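Side-chain contacts in endoglucanase (Thermotoga maritima, PDB 1VHO), which is probably an M42-family aminopeptidase that is expected to bind two divalent metal cations per subunit: residues L258-K261 with I262-A266; H239-L242 with G243-P246; T7-L10 with L11-S15; Y30-S33 with V34-F38. All coordinates share one frame; numbering follows the deposited sequence. Where two conformers were deposited one is given.

Contact 1: residues L258-K261 with I262-A266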
loop_
_atom_site.group_PDB
_atom_site.type_symbol
_atom_site.label_atom_id
_atom_site.label_comp_id
_atom_site.label_asym_id
_atom_site.label_seq_id
_atom_site.Cartn_x
_atom_site.Cartn_y
_atom_site.Cartn_z
ATOM N N LEU A 258 -17.287 17.475 3.390
ATOM C CA LEU A 258 -16.173 17.372 2.398
ATOM C C LEU A 258 -16.463 16.191 1.485
ATOM O O LEU A 258 -16.407 16.244 0.251
ATOM C CB LEU A 258 -14.862 17.120 3.156
ATOM C CG LEU A 258 -13.655 16.681 2.290
ATOM C CD1 LEU A 258 -13.340 17.753 1.268
ATOM C CD2 LEU A 258 -12.433 16.364 3.150
ATOM N N VAL A 259 -16.950 15.094 2.109
ATOM C CA VAL A 259 -17.294 13.908 1.326
ATOM C C VAL A 259 -18.375 14.243 0.310
ATOM O O VAL A 259 -18.290 13.875 -0.864
ATOM C CB VAL A 259 -17.684 12.761 2.265
ATOM C CG1 VAL A 259 -18.259 11.557 1.516
ATOM C CG2 VAL A 259 -16.446 12.318 3.078
ATOM N N GLN A 260 -19.455 14.950 0.695
ATOM C CA GLN A 260 -20.483 15.290 -0.314
ATOM C C GLN A 260 -19.903 16.130 -1.441
ATOM O O GLN A 260 -20.280 15.939 -2.593
ATOM C CB GLN A 260 -21.669 16.026 0.358
ATOM C CG GLN A 260 -22.893 16.070 -0.563
ATOM C CD GLN A 260 -23.372 14.673 -0.900
ATOM O OE1 GLN A 260 -23.156 13.756 -0.109
ATOM N NE2 GLN A 260 -24.037 14.525 -2.046
ATOM N N LYS A 261 -19.022 17.087 -1.177
ATOM C CA LYS A 261 -18.392 17.847 -2.270
ATOM C C LYS A 261 -17.630 16.922 -3.222
ATOM O O LYS A 261 -17.657 17.121 -4.449
ATOM C CB LYS A 261 -17.419 18.881 -1.700
ATOM C CG LYS A 261 -18.181 20.069 -1.045
ATOM C CD LYS A 261 -17.159 20.840 -0.192
ATOM C CE LYS A 261 -17.812 22.099 0.400
ATOM N NZ LYS A 261 -16.949 22.663 1.484
ATOM N N ILE A 262 -16.931 15.906 -2.685
ATOM C CA ILE A 262 -16.208 14.958 -3.560
ATOM C C ILE A 262 -17.181 14.192 -4.409
ATOM O O ILE A 262 -17.026 13.963 -5.623
ATOM C CB ILE A 262 -15.319 14.006 -2.719
ATOM C CG1 ILE A 262 -14.212 14.745 -1.990
ATOM C CG2 ILE A 262 -14.777 12.880 -3.597
ATOM C CD1 ILE A 262 -13.444 13.911 -0.942
ATOM N N ILE A 263 -18.295 13.745 -3.768
ATOM C CA ILE A 263 -19.343 13.024 -4.502
ATOM C C ILE A 263 -19.933 13.868 -5.613
ATOM O O ILE A 263 -20.174 13.378 -6.729
ATOM C CB ILE A 263 -20.434 12.605 -3.482
ATOM C CG1 ILE A 263 -19.892 11.455 -2.606
ATOM C CG2 ILE A 263 -21.758 12.237 -4.143
ATOM C CD1 ILE A 263 -20.859 11.094 -1.469
ATOM N N GLU A 264 -20.141 15.164 -5.378
ATOM C CA GLU A 264 -20.697 16.017 -6.438
ATOM C C GLU A 264 -19.729 16.155 -7.612
ATOM O O GLU A 264 -20.179 16.254 -8.765
ATOM C CB GLU A 264 -21.075 17.411 -5.946
ATOM C CG GLU A 264 -22.073 17.444 -4.787
ATOM C CD GLU A 264 -23.415 16.815 -5.108
ATOM O OE1 GLU A 264 -23.770 16.625 -6.297
ATOM O OE2 GLU A 264 -24.161 16.485 -4.138
ATOM N N ILE A 265 -18.432 16.163 -7.314
ATOM C CA ILE A 265 -17.447 16.259 -8.431
ATOM C C ILE A 265 -17.495 14.974 -9.214
ATOM O O ILE A 265 -17.497 14.916 -10.440
ATOM C CB ILE A 265 -16.051 16.524 -7.849
ATOM C CG1 ILE A 265 -16.017 17.995 -7.394
ATOM C CG2 ILE A 265 -14.955 16.296 -8.924
ATOM C CD1 ILE A 265 -14.938 18.367 -6.432
ATOM N N ALA A 266 -17.577 13.822 -8.476
ATOM C CA ALA A 266 -17.642 12.550 -9.222
ATOM C C ALA A 266 -18.861 12.507 -10.121
ATOM O O ALA A 266 -18.864 11.980 -11.245
ATOM C CB ALA A 266 -17.661 11.375 -8.228
#
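Gln260 and Glu264, one helical turn apart, are joined at the surface by a hydrogen bond from Gln260 NE2 to Glu264 OE2 (2.9 Å). The acceptor lies close to the plane of the Gln260 amide, whereas the N-H reaches OE2 from above the carboxylate plane, and the two planes are turned 58° apart. Both chains are bent at chi2 (61° in Gln260, -61° in Glu264), which brings the amide and carboxylate together. The other end of the amide is also held, since Gln260 OE1 accepts a hydrogen bond from Arg256. Replacing Gln260 by an alanine is likely to leave the Arg256 guanidinium and the Glu264 carboxylate each without this amide partner. The backbone bonds are those of a regular alpha-helix, as in Ile263 N to Val259 O (2.9 Å). This helix, 256-268, is the crossover of the beta-alpha-beta unit between strands 247-249 and 274-276. Its apolar contacts follow the same i to i+4 spacing: Val259 CG1 meets Ile263 CD1 at 4.0 Å, and Leu258 CG lies 4.3 Å from Ile262 CD1. Ile262 also packs on Ser299 of strand 297-304 and on Leu326 of helix 317-333, while Ile265 touches Leu329 of that same helix.

Contact 2: residues H239-L242 with G243-P246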
loop_
_atom_site.group_PDB
_atom_site.type_symbol
_atom_site.label_atom_id
_atom_site.label_comp_id
_atom_site.label_asym_id
_atom_site.label_seq_id
_atom_site.Cartn_x
_atom_site.Cartn_y
_atom_site.Cartn_z
ATOM N N HIS A 239 -21.303 -6.018 -0.776
ATOM C CA HIS A 239 -21.794 -5.545 -2.050
ATOM C C HIS A 239 -20.687 -4.932 -2.918
ATOM O O HIS A 239 -20.903 -4.628 -4.096
ATOM C CB HIS A 239 -22.925 -4.526 -1.821
ATOM C CG HIS A 239 -22.477 -3.303 -1.069
ATOM N ND1 HIS A 239 -22.325 -3.238 0.286
ATOM C CD2 HIS A 239 -22.072 -2.106 -1.556
ATOM C CE1 HIS A 239 -21.835 -2.046 0.621
ATOM N NE2 HIS A 239 -21.696 -1.339 -0.471
ATOM N N ILE A 240 -19.488 -4.791 -2.392
ATOM C CA ILE A 240 -18.409 -4.195 -3.201
ATOM C C ILE A 240 -17.942 -5.124 -4.285
ATOM O O ILE A 240 -17.726 -6.327 -4.067
ATOM C CB ILE A 240 -17.227 -3.786 -2.284
ATOM C CG1 ILE A 240 -17.688 -2.755 -1.241
ATOM C CG2 ILE A 240 -16.071 -3.246 -3.125
ATOM C CD1 ILE A 240 -18.231 -1.472 -1.803
ATOM N N GLU A 241 -17.702 -4.586 -5.491
ATOM C CA GLU A 241 -17.217 -5.360 -6.610
ATOM C C GLU A 241 -16.016 -4.657 -7.287
ATOM O O GLU A 241 -16.007 -3.422 -7.350
ATOM C CB GLU A 241 -18.273 -5.505 -7.723
ATOM C CG GLU A 241 -19.585 -6.161 -7.311
ATOM C CD GLU A 241 -20.514 -6.314 -8.502
ATOM O OE1 GLU A 241 -20.099 -6.818 -9.567
ATOM O OE2 GLU A 241 -21.684 -5.882 -8.417
ATOM N N LEU A 242 -15.078 -5.468 -7.767
ATOM C CA LEU A 242 -13.952 -4.868 -8.507
ATOM C C LEU A 242 -14.542 -4.250 -9.788
ATOM O O LEU A 242 -15.402 -4.898 -10.405
ATOM C CB LEU A 242 -13.001 -5.974 -8.992
ATOM C CG LEU A 242 -12.319 -6.809 -7.893
ATOM C CD1 LEU A 242 -11.071 -7.530 -8.435
ATOM C CD2 LEU A 242 -11.902 -5.923 -6.740
ATOM N N GLY A 243 -14.052 -3.100 -10.225
ATOM C CA GLY A 243 -14.562 -2.512 -11.445
ATOM C C GLY A 243 -15.765 -1.603 -11.284
ATOM O O GLY A 243 -16.093 -0.923 -12.295
ATOM N N LYS A 244 -16.403 -1.529 -10.115
ATOM C CA LYS A 244 -17.545 -0.625 -9.965
ATOM C C LYS A 244 -17.128 0.707 -9.358
ATOM O O LYS A 244 -17.991 1.510 -8.947
ATOM C CB LYS A 244 -18.701 -1.207 -9.149
ATOM C CG LYS A 244 -19.368 -2.416 -9.742
ATOM C CD LYS A 244 -20.221 -2.171 -10.942
ATOM C CE LYS A 244 -21.153 -3.370 -11.198
ATOM N NZ LYS A 244 -21.754 -3.856 -9.914
ATOM N N GLY A 245 -15.807 0.965 -9.252
ATOM C CA GLY A 245 -15.327 2.250 -8.753
ATOM C C GLY A 245 -14.770 2.294 -7.351
ATOM O O GLY A 245 -14.913 1.370 -6.515
ATOM N N PRO A 246 -14.111 3.411 -7.012
ATOM C CA PRO A 246 -13.547 3.647 -5.714
ATOM C C PRO A 246 -14.686 3.727 -4.682
ATOM O O PRO A 246 -15.847 4.023 -5.033
ATOM C CB PRO A 246 -12.765 4.928 -5.805
ATOM C CG PRO A 246 -13.306 5.633 -7.004
ATOM C CD PRO A 246 -13.867 4.578 -7.922
#
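Glu241 and Lys244 are the ends of a type II beta turn, across which Lys244 N gives Glu241 O a weak hydrogen bond of 3.4 Å. Gly243 takes the third position with phi at 88°, a backbone conformation in which a CB would collide with Leu242 O. Beside the turn the side chains of Glu241 and Lys244 run next to each other in the same direction, touching first at Glu241 CB and Lys244 CG (3.8 Å). From there the glutamate continues extended, while the lysine bends at chi2 (-72°) and again at chi4, turning its ammonium group back onto the carboxylate. In the resulting salt bridge Lys244 NZ is modelled 2.5 Å from Glu241 OE2, a value so small that its exact size is doubtful, and 3.4 Å from OE1 of the same residue. NZ stands well above the carboxylate plane, 64° out of it, an approach from the flat side of the group. The turn is held from outside as well: the carboxylate of Asp319 accepts hydrogen bonds from Gly243 N and Gly245 N, and Gln274 NE2 donates to Glu241 O and Gly245 O. Both partners of the ion pair are exposed, so solvent would be expected to weaken their attraction, whereas the backbone has these further bonds, and the shape of the turn probably depends little on the ion pair.

Contact 3: residues T7-L10 with L11-S15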
loop_
_atom_site.group_PDB
_atom_site.type_symbol
_atom_site.label_atom_id
_atom_site.label_comp_id
_atom_site.label_asym_id
_atom_site.label_seq_id
_atom_site.Cartn_x
_atom_site.Cartn_y
_atom_site.Cartn_z
ATOM N N THR A 7 -1.587 1.756 -16.485
ATOM C CA THR A 7 -1.908 1.574 -15.067
ATOM C C THR A 7 -1.657 0.152 -14.604
ATOM O O THR A 7 -1.031 0.016 -13.539
ATOM C CB THR A 7 -3.373 1.974 -14.780
ATOM O OG1 THR A 7 -3.430 3.359 -15.191
ATOM C CG2 THR A 7 -3.641 1.832 -13.276
ATOM N N GLY A 8 -1.995 -0.802 -15.457
ATOM C CA GLY A 8 -1.768 -2.218 -15.088
ATOM C C GLY A 8 -0.300 -2.492 -14.907
ATOM O O GLY A 8 0.135 -3.158 -13.919
ATOM N N LYS A 9 0.524 -2.014 -15.828
ATOM C CA LYS A 9 1.976 -2.219 -15.717
ATOM C C LYS A 9 2.568 -1.512 -14.496
ATOM O O LYS A 9 3.476 -2.063 -13.874
ATOM C CB LYS A 9 2.720 -1.769 -16.970
ATOM C CG LYS A 9 4.230 -1.992 -16.912
ATOM C CD LYS A 9 4.572 -3.466 -16.673
ATOM C CE LYS A 9 5.835 -3.857 -17.461
ATOM N NZ LYS A 9 7.031 -3.862 -16.546
ATOM N N LEU A 10 2.118 -0.301 -14.178
ATOM C CA LEU A 10 2.603 0.439 -13.017
ATOM C C LEU A 10 2.291 -0.363 -11.739
ATOM O O LEU A 10 3.106 -0.421 -10.818
ATOM C CB LEU A 10 1.917 1.810 -12.906
ATOM C CG LEU A 10 2.097 2.608 -11.605
ATOM C CD1 LEU A 10 3.525 3.037 -11.385
ATOM C CD2 LEU A 10 1.187 3.860 -11.676
ATOM N N LEU A 11 1.059 -0.879 -11.667
ATOM C CA LEU A 11 0.654 -1.696 -10.517
ATOM C C LEU A 11 1.505 -2.961 -10.436
ATOM O O LEU A 11 1.878 -3.294 -9.287
ATOM C CB LEU A 11 -0.835 -2.035 -10.634
ATOM C CG LEU A 11 -1.770 -0.817 -10.432
ATOM C CD1 LEU A 11 -3.207 -1.219 -10.810
ATOM C CD2 LEU A 11 -1.720 -0.338 -8.979
HETATM N N MSE A 12 1.761 -3.660 -11.514
HETATM C CA MSE A 12 2.623 -4.862 -11.419
HETATM C C MSE A 12 4.024 -4.528 -10.954
HETATM O O MSE A 12 4.607 -5.196 -10.049
HETATM C CB MSE A 12 2.642 -5.556 -12.804
HETATM C CG MSE A 12 1.327 -6.292 -13.060
HETATM SE SE MSE A 12 1.525 -7.350 -14.658
HETATM C CE MSE A 12 1.538 -5.964 -15.940
ATOM N N GLU A 13 4.574 -3.392 -11.421
ATOM C CA GLU A 13 5.930 -3.022 -11.020
ATOM C C GLU A 13 5.947 -2.655 -9.526
ATOM O O GLU A 13 6.891 -3.065 -8.848
ATOM C CB GLU A 13 6.518 -1.868 -11.851
ATOM C CG GLU A 13 6.713 -2.280 -13.305
ATOM C CD GLU A 13 7.509 -1.263 -14.131
ATOM O OE1 GLU A 13 7.780 -0.123 -13.750
ATOM O OE2 GLU A 13 7.874 -1.645 -15.253
ATOM N N LEU A 14 4.903 -1.979 -9.050
ATOM C CA LEU A 14 4.862 -1.571 -7.622
ATOM C C LEU A 14 4.711 -2.805 -6.740
ATOM O O LEU A 14 5.364 -2.924 -5.723
ATOM C CB LEU A 14 3.720 -0.586 -7.363
ATOM C CG LEU A 14 3.963 0.872 -7.858
ATOM C CD1 LEU A 14 2.643 1.655 -7.835
ATOM C CD2 LEU A 14 5.003 1.511 -6.954
ATOM N N SER A 15 3.876 -3.735 -7.204
ATOM C CA SER A 15 3.674 -4.989 -6.451
ATOM C C SER A 15 4.960 -5.813 -6.364
ATOM O O SER A 15 5.274 -6.360 -5.282
ATOM C CB SER A 15 2.585 -5.768 -7.203
ATOM O OG SER A 15 2.500 -7.080 -6.643
#
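Lys9 and Glu13 cross obliquely one turn apart on helix 7-16 and form a salt bridge. From Lys9 CB, which points away from the later residues, CG goes anti to N (chi1 -179°), and bends further out along the chain bring its end back to Glu13. Its CG passes 4.0 Å from Glu13 OE2; CD lies equally far from that oxygen and touches CE of Met12, a selenomethionine whose side chain crosses the lysine at about a right angle. CE comes to 3.7 Å from Glu13 OE2, and NZ finally binds that oxygen at 2.7 Å, using the anti lone pair, which points away from OE1. The other oxygen, Glu13 OE1, is bonded to Tyr30 OH, so both carboxylate oxygens are engaged, which probably restricts rotation of the group. On another side of the helix the leucines Leu10 and Leu14 lie alongside each other, pointing the same way, with their CD1 methyls 3.9 Å apart. Thr7 CG2 meets Leu11 CD1 at the same distance, while Thr7 OG1 is hydrogen-bonded to Glu321. The helix is wedged among three others: Thr7 and Leu11 pack on Pro317 and Val320 of helix 317-333, Leu10 on Val181 and Lys182 of helix 171-187, and Leu10 and Leu14 on Tyr30 of helix 25-35.

Contact 4: residues Y30-S33 with V34-F38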
loop_
_atom_site.group_PDB
_atom_site.type_symbol
_atom_site.label_atom_id
_atom_site.label_comp_id
_atom_site.label_asym_id
_atom_site.label_seq_id
_atom_site.Cartn_x
_atom_site.Cartn_y
_atom_site.Cartn_z
ATOM N N TYR A 30 11.795 3.996 -6.278
ATOM C CA TYR A 30 11.041 3.850 -7.537
ATOM C C TYR A 30 9.966 4.931 -7.663
ATOM O O TYR A 30 9.815 5.543 -8.732
ATOM C CB TYR A 30 10.379 2.454 -7.549
ATOM C CG TYR A 30 9.474 2.166 -8.732
ATOM C CD1 TYR A 30 8.133 2.604 -8.674
ATOM C CD2 TYR A 30 9.896 1.556 -9.870
ATOM C CE1 TYR A 30 7.270 2.369 -9.739
ATOM C CE2 TYR A 30 9.043 1.301 -10.947
ATOM C CZ TYR A 30 7.721 1.729 -10.854
ATOM O OH TYR A 30 6.891 1.504 -11.926
ATOM N N ILE A 31 9.175 5.138 -6.602
ATOM C CA ILE A 31 8.085 6.138 -6.686
ATOM C C ILE A 31 8.677 7.525 -6.915
ATOM O O ILE A 31 8.146 8.262 -7.742
ATOM C CB ILE A 31 7.235 6.139 -5.403
ATOM C CG1 ILE A 31 6.577 4.752 -5.243
ATOM C CG2 ILE A 31 6.211 7.264 -5.377
ATOM C CD1 ILE A 31 5.983 4.560 -3.849
ATOM N N LYS A 32 9.775 7.842 -6.233
ATOM C CA LYS A 32 10.421 9.146 -6.446
ATOM C C LYS A 32 10.756 9.353 -7.903
ATOM O O LYS A 32 10.482 10.411 -8.514
ATOM C CB LYS A 32 11.649 9.297 -5.547
ATOM C CG LYS A 32 12.406 10.593 -5.746
ATOM C CD LYS A 32 13.581 10.706 -4.774
ATOM C CE LYS A 32 14.293 12.054 -4.975
ATOM N NZ LYS A 32 14.687 12.243 -6.410
ATOM N N SER A 33 11.299 8.332 -8.574
ATOM C CA SER A 33 11.633 8.467 -9.984
ATOM C C SER A 33 10.448 8.574 -10.915
ATOM O O SER A 33 10.561 9.289 -11.966
ATOM C CB SER A 33 12.553 7.291 -10.349
ATOM O OG SER A 33 13.099 7.420 -11.623
ATOM N N VAL A 34 9.333 7.868 -10.638
ATOM C CA VAL A 34 8.224 7.973 -11.581
ATOM C C VAL A 34 7.469 9.295 -11.334
ATOM O O VAL A 34 6.819 9.745 -12.302
ATOM C CB VAL A 34 7.258 6.779 -11.404
ATOM C CG1 VAL A 34 6.043 6.875 -12.301
ATOM C CG2 VAL A 34 8.009 5.469 -11.686
ATOM N N ILE A 35 7.470 9.847 -10.146
ATOM C CA ILE A 35 6.721 11.097 -9.936
ATOM C C ILE A 35 7.507 12.342 -10.254
ATOM O O ILE A 35 6.938 13.446 -10.390
ATOM C CB ILE A 35 6.121 11.228 -8.521
ATOM C CG1 ILE A 35 7.210 11.456 -7.466
ATOM C CG2 ILE A 35 5.265 10.004 -8.263
ATOM C CD1 ILE A 35 6.646 11.847 -6.097
ATOM N N GLU A 36 8.821 12.237 -10.374
ATOM C CA GLU A 36 9.678 13.375 -10.688
ATOM C C GLU A 36 9.226 14.306 -11.785
ATOM O O GLU A 36 9.275 15.532 -11.658
ATOM C CB GLU A 36 11.087 12.836 -11.142
ATOM C CG GLU A 36 12.021 12.769 -10.007
ATOM C CD GLU A 36 13.502 12.679 -10.414
ATOM O OE1 GLU A 36 13.806 12.210 -11.531
ATOM O OE2 GLU A 36 14.259 13.086 -9.498
ATOM N N PRO A 37 8.812 13.812 -12.932
ATOM C CA PRO A 37 8.376 14.672 -14.026
ATOM C C PRO A 37 7.055 15.402 -13.751
ATOM O O PRO A 37 6.629 16.247 -14.554
ATOM C CB PRO A 37 8.138 13.712 -15.169
ATOM C CG PRO A 37 8.911 12.463 -14.803
ATOM C CD PRO A 37 8.807 12.389 -13.327
ATOM N N PHE A 38 6.386 15.086 -12.653
ATOM C CA PHE A 38 5.064 15.629 -12.357
ATOM C C PHE A 38 4.966 16.427 -11.091
ATOM O O PHE A 38 3.846 16.790 -10.632
ATOM C CB PHE A 38 4.104 14.406 -12.300
ATOM C CG PHE A 38 4.177 13.545 -13.539
ATOM C CD1 PHE A 38 3.857 14.052 -14.779
ATOM C CD2 PHE A 38 4.549 12.213 -13.447
ATOM C CE1 PHE A 38 3.889 13.272 -15.924
ATOM C CE2 PHE A 38 4.606 11.411 -14.581
ATOM C CZ PHE A 38 4.304 11.949 -15.834
HETATM O O HOH W 1 12.551 10.363 -13.480
HETATM O O HOH W 2 14.989 9.510 -10.758
#
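In the conformer described, Val34 sets its CG2 methyl over one face of the Tyr30 ring, 4.0 Å from the centroid and 23° off the normal, a CH-pi contact displaced toward the CE1-CZ edge. One turn apart in the same way, Ile31 CG2 and Ile35 CG2 meet at 4.1 Å. On the solvent side Lys32 NZ and Glu36 OE2 form a salt bridge of 3.2 Å, reached by a lysine chain that stays extended until it bends at chi4 (-54°). The other carboxylate oxygen, Glu36 OE1, accepts a hydrogen bond from a water that also donates to Ser33 O at 2.7 Å, bridging side chain and backbone. Along the backbone, the bonds Val34 N to Tyr30 O and Ile35 N to Ile31 O hold the helical turn, but Glu36 N to Lys32 O is weak, and Pro37 follows. Tyr30 OH, bonded to Glu13 OE1, helps to position the ring; a leucine in place of Tyr30 would probably leave Glu13 without this hydroxyl mate and, in the conformer described, Val34 CG2 without a ring face to rest on. Helix 25-35 sits between several elements: Ile31 meets Leu14 of helix 7-16, Val34 and Ile35 pack on Val181 of helix 171-187, and Ile31, Lys32 and Ile35 touch Leu50 of strand 50-54.

Overall arrangement
From the N terminus the contacts follow in series, 3, 4, 2, 1; each joins adjacent segments, so none closes a long loop and none nests in or crosses another. Contacts 3 and 4 lie on consecutive helices, 7-16 and 25-35, which meet directly, their centres about 14 Å apart; both helices also pack on helix 171-187. Contact 2 is a turn in the loop leading from strand 222-229 into strand 247-249, and contact 1 lies on the helix after that strand, with centres about 18 Å apart and no touch. Helix 317-333 relates three of them, receiving side chains from contacts 1 and 3 and, through Asp319, holding the turn of contact 2.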